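Local structure of IPT/TIG domain-containing protein BACOVA_02650 (Bacteroides ovatus, 5E7H) at residues N184-S197 / M208-D220. The protein binds polysaccharide at the cell surface and probably captures xyloglucan before its import into the periplasm for degradation. Numbering follows the deposited sequence.
Sequences NFDAALNGYVPVSS and MQCSVSLSSVVAD. With ACT (acetate ion), chain G.
S197 grips Q209 where the crossing chain meets strand 207-213, joining the two sheets of the beta-sandwich in the C-terminal xyloglucan-binding domain. Strand 189-192, with a G1 bulge at G191 and Y192, edges one sheet; strand 207-213 belongs to the other. S197 N donates almost straight to Q209 O (2.8 Å, 175°), and Q209 NE2 reaches S197 OG (2.9 Å) in its own amide plane. With CG anti to the backbone N (chi1 174°) and an extended chain, Q209 carries its amide out to that hydroxyl, while OE1 accepts from R256 and from T11 N of the IPT/TIG domain. Cut back to an alanine, Q209 would probably leave S197 OG without its amide donor and T11 N without its acceptor. Packing is tight alongside: M208 SD lies 3.5 Å from S196 N, and its CE touches P194 CB. Farther on, L189 CD2 and V212 CG1 meet tip to tip at 3.9 Å, and Y192 CE1 touches the same methyl, the two side chains crossing obliquely. The 184-188 end is the wetter side: the backbones come close, A187 O lying 3.1 Å from V217 CA, but water carries the polar links. One water gives protons to A187 O and S215 O; another accepts from N184 ND2 and A219 N and donates to D220 OD2 at 2.9 Å.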
loop_
_atom_site.group_PDB
_atom_site.type_symbol
_atom_site.label_atom_id
_atom_site.label_comp_id
_atom_site.label_asym_id
_atom_site.label_seq_id
_atom_site.Cartn_x
_atom_site.Cartn_y
_atom_site.Cartn_z
ATOM N N ASN A 184 -11.911 -11.260 -14.214
ATOM C CA ASN A 184 -11.064 -11.654 -15.334
ATOM C C ASN A 184 -9.881 -12.436 -14.802
ATOM O O ASN A 184 -8.790 -11.921 -14.637
ATOM C CB ASN A 184 -10.594 -10.450 -16.152
ATOM C CG ASN A 184 -9.858 -10.877 -17.409
ATOM O OD1 ASN A 184 -9.717 -12.074 -17.665
ATOM N ND2 ASN A 184 -9.416 -9.918 -18.213
ATOM N N PHE A 185 -10.096 -13.713 -14.515
ATOM C CA PHE A 185 -9.047 -14.477 -13.853
ATOM C C PHE A 185 -7.876 -14.816 -14.790
ATOM O O PHE A 185 -6.751 -15.052 -14.324
ATOM C CB PHE A 185 -9.649 -15.735 -13.232
ATOM C CG PHE A 185 -10.587 -15.425 -12.103
ATOM C CD1 PHE A 185 -10.102 -15.092 -10.855
ATOM C CD2 PHE A 185 -11.957 -15.419 -12.317
ATOM C CE1 PHE A 185 -10.980 -14.786 -9.817
ATOM C CE2 PHE A 185 -12.827 -15.104 -11.294
ATOM C CZ PHE A 185 -12.344 -14.786 -10.053
ATOM N N ASP A 186 -8.127 -14.796 -16.092
ATOM C CA ASP A 186 -7.063 -14.957 -17.060
ATOM C C ASP A 186 -6.017 -13.839 -16.942
ATOM O O ASP A 186 -4.847 -14.044 -17.262
ATOM C CB ASP A 186 -7.655 -14.982 -18.470
ATOM C CG ASP A 186 -6.737 -15.632 -19.478
ATOM O OD1 ASP A 186 -6.195 -16.718 -19.175
ATOM O OD2 ASP A 186 -6.560 -15.059 -20.574
ATOM N N ALA A 187 -6.434 -12.666 -16.462
ATOM C CA ALA A 187 -5.539 -11.516 -16.360
ATOM C C ALA A 187 -4.976 -11.324 -14.960
ATOM O O ALA A 187 -4.213 -10.404 -14.717
ATOM C CB ALA A 187 -6.264 -10.241 -16.783
ATOM N N ALA A 188 -5.349 -12.196 -14.033
ATOM C CA ALA A 188 -4.972 -11.993 -12.638
ATOM C C ALA A 188 -3.481 -12.133 -12.353
ATOM O O ALA A 188 -2.749 -12.786 -13.094
ATOM C CB ALA A 188 -5.735 -12.961 -11.775
ATOM N N LEU A 189 -3.053 -11.503 -11.266
ATOM C CA LEU A 189 -1.714 -11.676 -10.735
ATOM C C LEU A 189 -1.734 -12.930 -9.893
ATOM O O LEU A 189 -2.509 -13.018 -8.965
ATOM C CB LEU A 189 -1.296 -10.465 -9.915
ATOM C CG LEU A 189 -0.006 -10.571 -9.107
ATOM C CD1 LEU A 189 1.165 -10.773 -10.058
ATOM C CD2 LEU A 189 0.186 -9.334 -8.242
ATOM N N ASN A 190 -0.890 -13.897 -10.227
ATOM C CA ASN A 190 -0.811 -15.134 -9.454
ATOM C C ASN A 190 0.579 -15.346 -8.895
ATOM O O ASN A 190 1.563 -14.821 -9.424
ATOM C CB ASN A 190 -1.217 -16.331 -10.302
ATOM C CG ASN A 190 -2.715 -16.513 -10.342
ATOM O OD1 ASN A 190 -3.336 -16.986 -9.381
ATOM N ND2 ASN A 190 -3.302 -16.133 -11.445
ATOM N N GLY A 191 0.658 -16.138 -7.830
ATOM C CA GLY A 191 1.933 -16.504 -7.250
ATOM C C GLY A 191 2.676 -15.382 -6.559
ATOM O O GLY A 191 3.912 -15.427 -6.431
ATOM N N TYR A 192 1.935 -14.398 -6.082
ATOM C CA TYR A 192 2.529 -13.186 -5.521
ATOM C C TYR A 192 2.869 -13.330 -4.050
ATOM O O TYR A 192 2.041 -13.758 -3.249
ATOM C CB TYR A 192 1.584 -11.993 -5.707
ATOM C CG TYR A 192 2.153 -10.684 -5.198
ATOM C CD1 TYR A 192 3.195 -10.069 -5.866
ATOM C CD2 TYR A 192 1.672 -10.080 -4.040
ATOM C CE1 TYR A 192 3.740 -8.878 -5.403
ATOM C CE2 TYR A 192 2.217 -8.882 -3.578
ATOM C CZ TYR A 192 3.252 -8.309 -4.264
ATOM O OH TYR A 192 3.831 -7.133 -3.812
ATOM N N VAL A 193 4.100 -12.957 -3.710
ATOM C CA VAL A 193 4.524 -12.819 -2.330
ATOM C C VAL A 193 4.765 -11.321 -2.064
ATOM O O VAL A 193 5.553 -10.713 -2.784
ATOM C CB VAL A 193 5.805 -13.620 -2.043
ATOM C CG1 VAL A 193 6.236 -13.467 -0.595
ATOM C CG2 VAL A 193 5.588 -15.114 -2.398
ATOM N N PRO A 194 4.082 -10.747 -1.064
ATOM C CA PRO A 194 4.250 -9.307 -0.782
ATOM C C PRO A 194 5.696 -8.888 -0.593
ATOM O O PRO A 194 6.418 -9.522 0.183
ATOM C CB PRO A 194 3.462 -9.116 0.499
ATOM C CG PRO A 194 2.369 -10.151 0.409
ATOM C CD PRO A 194 3.047 -11.344 -0.200
ATOM N N VAL A 195 6.111 -7.862 -1.339
ATOM C CA VAL A 195 7.439 -7.266 -1.194
ATOM C C VAL A 195 7.282 -5.754 -1.164
ATOM O O VAL A 195 6.397 -5.186 -1.776
ATOM C CB VAL A 195 8.413 -7.663 -2.320
ATOM C CG1 VAL A 195 8.793 -9.140 -2.214
ATOM C CG2 VAL A 195 7.834 -7.352 -3.688
ATOM N N SER A 196 8.194 -5.109 -0.462
ATOM C CA SER A 196 8.133 -3.666 -0.294
ATOM C C SER A 196 8.517 -2.903 -1.555
ATOM O O SER A 196 9.536 -3.207 -2.190
ATOM C CB SER A 196 9.065 -3.259 0.849
ATOM O OG SER A 196 9.273 -1.859 0.835
ATOM N N SER A 197 7.726 -1.888 -1.895
ATOM C CA SER A 197 8.064 -1.009 -3.011
ATOM C C SER A 197 9.293 -0.160 -2.692
ATOM O O SER A 197 9.958 0.360 -3.593
ATOM C CB SER A 197 6.887 -0.115 -3.350
ATOM O OG SER A 197 6.532 0.726 -2.269
ATOM N N MET A 208 4.278 -2.270 5.175
ATOM C CA MET A 208 4.989 -1.825 3.981
ATOM C C MET A 208 3.989 -1.465 2.903
ATOM O O MET A 208 2.838 -1.951 2.908
ATOM C CB MET A 208 5.940 -2.905 3.465
ATOM C CG MET A 208 5.287 -4.224 3.234
ATOM S SD MET A 208 6.444 -5.433 2.528
ATOM C CE MET A 208 5.442 -6.912 2.641
ATOM N N GLN A 209 4.423 -0.606 1.990
ATOM C CA GLN A 209 3.675 -0.378 0.776
ATOM C C GLN A 209 4.109 -1.397 -0.262
ATOM O O GLN A 209 5.301 -1.562 -0.521
ATOM C CB GLN A 209 3.899 1.028 0.251
ATOM C CG GLN A 209 3.235 1.266 -1.101
ATOM C CD GLN A 209 3.455 2.696 -1.578
ATOM O OE1 GLN A 209 2.621 3.580 -1.369
ATOM N NE2 GLN A 209 4.606 2.932 -2.160
ATOM N N CYS A 210 3.134 -2.067 -0.863
ATOM C CA CYS A 210 3.348 -2.954 -1.993
ATOM C C CYS A 210 2.779 -2.296 -3.242
ATOM O O CYS A 210 1.757 -1.615 -3.166
ATOM C CB CYS A 210 2.659 -4.297 -1.784
ATOM S SG CYS A 210 3.217 -5.193 -0.319
ATOM N N SER A 211 3.415 -2.533 -4.376
ATOM C CA SER A 211 3.033 -1.921 -5.637
ATOM C C SER A 211 3.223 -2.929 -6.760
ATOM O O SER A 211 4.272 -3.575 -6.830
ATOM C CB SER A 211 3.888 -0.671 -5.909
ATOM O OG SER A 211 3.407 0.042 -7.020
ATOM N N VAL A 212 2.219 -3.073 -7.620
ATOM C CA VAL A 212 2.390 -3.834 -8.867
ATOM C C VAL A 212 1.847 -3.040 -10.057
ATOM O O VAL A 212 0.933 -2.233 -9.899
ATOM C CB VAL A 212 1.689 -5.214 -8.812
ATOM C CG1 VAL A 212 2.297 -6.075 -7.706
ATOM C CG2 VAL A 212 0.190 -5.078 -8.612
ATOM N N SER A 213 2.405 -3.253 -11.250
ATOM C CA SER A 213 1.804 -2.653 -12.436
ATOM C C SER A 213 0.344 -3.093 -12.534
ATOM O O SER A 213 0.009 -4.264 -12.328
ATOM C CB SER A 213 2.548 -3.058 -13.706
ATOM O OG SER A 213 3.834 -2.474 -13.738
ATOM N N LEU A 214 -0.545 -2.160 -12.860
ATOM C CA LEU A 214 -1.944 -2.539 -12.989
ATOM C C LEU A 214 -2.121 -3.523 -14.142
ATOM O O LEU A 214 -3.039 -4.339 -14.108
ATOM C CB LEU A 214 -2.832 -1.297 -13.182
ATOM C CG LEU A 214 -4.351 -1.546 -13.130
ATOM C CD1 LEU A 214 -4.780 -2.143 -11.785
ATOM C CD2 LEU A 214 -5.125 -0.236 -13.382
ATOM N N SER A 215 -1.237 -3.489 -15.140
ATOM C CA SER A 215 -1.296 -4.451 -16.238
ATOM C C SER A 215 -1.073 -5.899 -15.779
ATOM O O SER A 215 -1.368 -6.833 -16.539
ATOM C CB SER A 215 -0.267 -4.088 -17.313
ATOM O OG SER A 215 1.061 -4.162 -16.812
ATOM N N SER A 216 -0.537 -6.091 -14.572
ATOM C CA SER A 216 -0.339 -7.452 -14.064
ATOM C C SER A 216 -1.636 -8.051 -13.525
ATOM O O SER A 216 -1.666 -9.253 -13.235
ATOM C CB SER A 216 0.745 -7.489 -12.991
ATOM O OG SER A 216 0.307 -6.905 -11.794
ATOM N N VAL A 217 -2.706 -7.257 -13.420
ATOM C CA VAL A 217 -3.999 -7.816 -13.008
ATOM C C VAL A 217 -5.129 -7.368 -13.959
ATOM O O VAL A 217 -6.212 -7.943 -13.910
ATOM C CB VAL A 217 -4.322 -7.542 -11.467
ATOM C CG1 VAL A 217 -3.227 -6.860 -10.729
ATOM C CG2 VAL A 217 -5.713 -7.028 -11.173
ATOM N N VAL A 218 -4.838 -6.471 -14.912
ATOM C CA VAL A 218 -5.835 -5.940 -15.841
ATOM C C VAL A 218 -5.312 -6.057 -17.272
ATOM O O VAL A 218 -4.197 -5.613 -17.548
ATOM C CB VAL A 218 -6.160 -4.454 -15.510
ATOM C CG1 VAL A 218 -6.993 -3.807 -16.636
ATOM C CG2 VAL A 218 -6.850 -4.340 -14.126
ATOM N N ALA A 219 -6.117 -6.637 -18.168
ATOM C CA ALA A 219 -5.693 -6.916 -19.541
ATOM C C ALA A 219 -6.074 -5.826 -20.550
ATOM O O ALA A 219 -5.618 -5.846 -21.697
ATOM C CB ALA A 219 -6.279 -8.228 -19.993
ATOM N N ASP A 220 -6.926 -4.899 -20.134
ATOM C CA ASP A 220 -7.473 -3.881 -21.026
ATOM C C ASP A 220 -6.453 -2.793 -21.388
ATOM O O ASP A 220 -5.447 -2.610 -20.706
ATOM C CB ASP A 220 -8.707 -3.268 -20.367
ATOM C CG ASP A 220 -9.667 -4.330 -19.868
ATOM O OD1 ASP A 220 -10.410 -4.890 -20.700
ATOM O OD2 ASP A 220 -9.643 -4.642 -18.660
HETATM C C ACT G . -11.277 -15.936 -16.839
HETATM O O ACT G . -10.793 -14.979 -17.503
HETATM O OXT ACT G . -10.754 -17.078 -16.882
HETATM C CH3 ACT G . -12.487 -15.714 -15.974
HETATM O O HOH W 1 -7.689 -10.011 -12.791
HETATM O O HOH W 2 -8.919 -7.081 -17.371
HETATM O O HOH W 3 -2.822 -9.231 -16.663
HETATM O O HOH W 4 -0.006 -11.167 -14.075
HETATM O O HOH W 5 5.343 -5.896 -5.745
HETATM O O HOH W 6 6.139 -3.734 -4.158
#